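PDB 2VVW: protein A52, which is a Bcl-2-like protein that targets host Toll-like receptor signalling complexes, associating with IRAK2 to inhibit NF-kappaB and with TRAF6 to activate p38. Local coordinates for residues 94-103 against 132-141. Numbering follows the deposited sequence.
Sequences LTVYDCISMI and FINDHMLDKI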
# COMPACT_ATOMS: atom_id res chain seq x y z
N LEU A 94 8.06 29.01 3.90
CA LEU A 94 7.40 27.96 3.15
C LEU A 94 5.95 28.34 2.88
O LEU A 94 5.26 28.83 3.78
CB LEU A 94 7.44 26.66 3.96
CG LEU A 94 7.36 25.33 3.23
CD1 LEU A 94 8.59 25.15 2.37
CD2 LEU A 94 7.24 24.20 4.25
N THR A 95 5.51 28.11 1.65
CA THR A 95 4.13 28.36 1.27
C THR A 95 3.45 27.04 0.93
O THR A 95 4.11 26.02 0.76
CB THR A 95 4.03 29.31 0.05
OG1 THR A 95 4.39 28.59 -1.14
CG2 THR A 95 4.93 30.53 0.22
N VAL A 96 2.12 27.08 0.83
CA VAL A 96 1.33 25.91 0.44
C VAL A 96 1.79 25.42 -0.94
O VAL A 96 1.80 24.22 -1.20
CB VAL A 96 -0.20 26.21 0.43
CG1 VAL A 96 -0.57 27.25 -0.63
CG2 VAL A 96 -1.02 24.93 0.24
N TYR A 97 2.19 26.35 -1.79
CA TYR A 97 2.63 26.01 -3.15
C TYR A 97 4.02 25.36 -3.20
O TYR A 97 4.26 24.51 -4.05
CB TYR A 97 2.50 27.24 -4.05
CG TYR A 97 1.05 27.55 -4.30
CD1 TYR A 97 0.30 26.78 -5.19
CD2 TYR A 97 0.41 28.57 -3.61
CE1 TYR A 97 -1.04 27.05 -5.41
CE2 TYR A 97 -0.94 28.84 -3.82
CZ TYR A 97 -1.66 28.08 -4.72
OH TYR A 97 -3.00 28.33 -4.94
N ASP A 98 4.92 25.72 -2.29
CA ASP A 98 6.15 24.95 -2.08
C ASP A 98 5.84 23.50 -1.72
O ASP A 98 6.44 22.56 -2.24
CB ASP A 98 7.01 25.58 -0.97
CG ASP A 98 7.52 26.96 -1.33
OD1 ASP A 98 7.99 27.14 -2.47
OD2 ASP A 98 7.45 27.84 -0.45
N CYS A 99 4.88 23.31 -0.81
CA CYS A 99 4.48 21.97 -0.42
C CYS A 99 3.81 21.20 -1.57
O CYS A 99 4.00 20.01 -1.70
CB CYS A 99 3.55 22.03 0.76
SG CYS A 99 4.24 22.81 2.20
N ILE A 100 3.00 21.87 -2.38
CA ILE A 100 2.42 21.25 -3.57
C ILE A 100 3.53 20.79 -4.53
O ILE A 100 3.51 19.66 -5.03
CB ILE A 100 1.45 22.22 -4.27
CG1 ILE A 100 0.16 22.36 -3.43
CG2 ILE A 100 1.16 21.75 -5.69
CD1 ILE A 100 -0.77 23.51 -3.85
N SER A 101 4.50 21.65 -4.81
CA SER A 101 5.61 21.29 -5.71
C SER A 101 6.37 20.09 -5.15
O SER A 101 6.81 19.20 -5.88
CB SER A 101 6.59 22.45 -5.90
OG SER A 101 6.01 23.55 -6.58
N MET A 102 6.54 20.08 -3.84
CA MET A 102 7.25 19.01 -3.18
C MET A 102 6.51 17.68 -3.31
O MET A 102 7.15 16.64 -3.49
CB MET A 102 7.49 19.40 -1.73
CG MET A 102 8.31 18.42 -0.98
SD MET A 102 7.22 17.29 -0.11
CE MET A 102 8.44 16.09 0.44
N ILE A 103 5.18 17.70 -3.27
CA ILE A 103 4.40 16.48 -3.47
C ILE A 103 4.63 15.98 -4.89
O ILE A 103 4.87 14.80 -5.12
CB ILE A 103 2.90 16.71 -3.20
CG1 ILE A 103 2.63 16.80 -1.69
CG2 ILE A 103 2.05 15.58 -3.77
CD1 ILE A 103 1.24 17.42 -1.36
N PHE A 132 8.49 17.97 5.62
CA PHE A 132 8.33 19.20 4.84
C PHE A 132 6.96 19.87 5.01
O PHE A 132 6.87 21.10 5.01
CB PHE A 132 8.58 18.85 3.37
CG PHE A 132 8.90 20.04 2.49
CD1 PHE A 132 10.21 20.44 2.28
CD2 PHE A 132 7.88 20.73 1.85
CE1 PHE A 132 10.49 21.53 1.46
CE2 PHE A 132 8.16 21.81 1.01
CZ PHE A 132 9.47 22.22 0.82
N ILE A 133 5.91 19.05 5.14
CA ILE A 133 4.51 19.52 5.14
C ILE A 133 3.83 19.24 6.47
O ILE A 133 3.54 18.10 6.80
CB ILE A 133 3.70 18.84 4.00
CG1 ILE A 133 4.52 18.82 2.71
CG2 ILE A 133 2.38 19.56 3.77
CD1 ILE A 133 3.76 18.33 1.50
N ASN A 134 3.59 20.29 7.25
CA ASN A 134 2.89 20.14 8.52
C ASN A 134 1.38 20.08 8.31
O ASN A 134 0.91 20.26 7.20
CB ASN A 134 3.29 21.25 9.52
CG ASN A 134 2.86 22.66 9.07
OD1 ASN A 134 1.93 22.83 8.28
ND2 ASN A 134 3.52 23.67 9.63
N ASP A 135 0.62 19.87 9.38
CA ASP A 135 -0.84 19.70 9.29
C ASP A 135 -1.56 20.96 8.81
O ASP A 135 -2.56 20.89 8.10
CB ASP A 135 -1.41 19.21 10.63
CG ASP A 135 -1.03 17.76 10.92
OD1 ASP A 135 -0.62 17.05 9.98
OD2 ASP A 135 -1.14 17.34 12.08
N HIS A 136 -1.04 22.12 9.20
CA HIS A 136 -1.54 23.40 8.71
C HIS A 136 -1.47 23.47 7.19
O HIS A 136 -2.44 23.82 6.53
CB HIS A 136 -0.73 24.54 9.33
CG HIS A 136 -1.17 25.90 8.91
ND1 HIS A 136 -2.21 26.57 9.53
CD2 HIS A 136 -0.71 26.74 7.95
CE1 HIS A 136 -2.37 27.75 8.96
NE2 HIS A 136 -1.48 27.87 7.99
N MET A 137 -0.33 23.07 6.64
CA MET A 137 -0.14 23.03 5.19
C MET A 137 -0.97 21.97 4.50
O MET A 137 -1.49 22.21 3.40
CB MET A 137 1.34 22.84 4.84
CG MET A 137 2.20 24.06 5.10
SD MET A 137 1.64 25.50 4.16
CE MET A 137 2.66 26.77 4.88
N LEU A 138 -1.10 20.80 5.12
CA LEU A 138 -1.97 19.77 4.56
C LEU A 138 -3.41 20.29 4.46
O LEU A 138 -4.05 20.12 3.43
CB LEU A 138 -1.91 18.48 5.37
CG LEU A 138 -0.64 17.65 5.29
CD1 LEU A 138 -0.74 16.50 6.29
CD2 LEU A 138 -0.39 17.13 3.86
N ASP A 139 -3.91 20.94 5.51
CA ASP A 139 -5.23 21.59 5.45
C ASP A 139 -5.38 22.53 4.25
O ASP A 139 -6.42 22.56 3.60
CB ASP A 139 -5.50 22.41 6.72
CG ASP A 139 -5.79 21.55 7.94
OD1 ASP A 139 -6.26 20.41 7.78
OD2 ASP A 139 -5.57 22.04 9.08
N LYS A 140 -4.35 23.33 3.99
CA LYS A 140 -4.41 24.29 2.88
C LYS A 140 -4.39 23.58 1.54
O LYS A 140 -5.12 23.98 0.61
CB LYS A 140 -3.24 25.29 2.98
CG LYS A 140 -3.35 26.21 4.21
CD LYS A 140 -2.18 27.18 4.32
CE LYS A 140 -2.54 28.55 3.74
NZ LYS A 140 -3.56 29.28 4.58
N ILE A 141 -3.59 22.53 1.44
CA ILE A 141 -3.53 21.73 0.21
C ILE A 141 -4.91 21.12 -0.10
O ILE A 141 -5.37 21.13 -1.25
CB ILE A 141 -2.48 20.61 0.30
CG1 ILE A 141 -1.05 21.19 0.30
CG2 ILE A 141 -2.61 19.65 -0.88
CD1 ILE A 141 0.01 20.25 0.90
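Two helix starts of the Bcl-2-like bundle pack through apolar side chains, Val96 and Cys99 of helix 96-115 meeting Met137 and Ile141 of helix 135-153. The axes of 96-103 and 135-141 cross at -82°, 9.5 Å apart at closest approach, and no hydrogen bond links the segments. Ile141 is a knob among Val96, Cys99, Ile100 and Ile103: its CG1 lies 3.7 Å from Val96 CG2, while its CD1 meets Ile103 CD1 tip to tip. The Met137 chain bends at chi2, which turns SD toward the start of the other helix, 3.7 Å from Val96 N, and its CG touches Cys99 SG.

Phe132 extends the contact to the end of the preceding helix, 123-132. Met102 CG makes a CH-pi contact over one ring face, 3.9 Å from the centroid and 19° off the normal, and its SD adds an oblique Met-aromatic contact. Leu94 CD2 lies over the opposite face, while its CD1 reaches the rim, 3.4 Å from Phe132 CZ. Ile133 CD1 packs against Cys99 and Ile103, 3.7 Å from Ile103 CG1.

Both helix starts are capped. Thr95 and Asp98 form a capping box: Thr95 N hydrogen-bonds to Asp98 OD2 at 2.9 Å, and Asp98 N donates back to Thr95 OG1. Gln58 NE2 of helix 51-59 hydrogen-bonds to Asp98 OD1. Asn134 OD1 accepts from Met137 N at 2.8 Å, C=O...N angle 175°, tying down the turn that bears Met137.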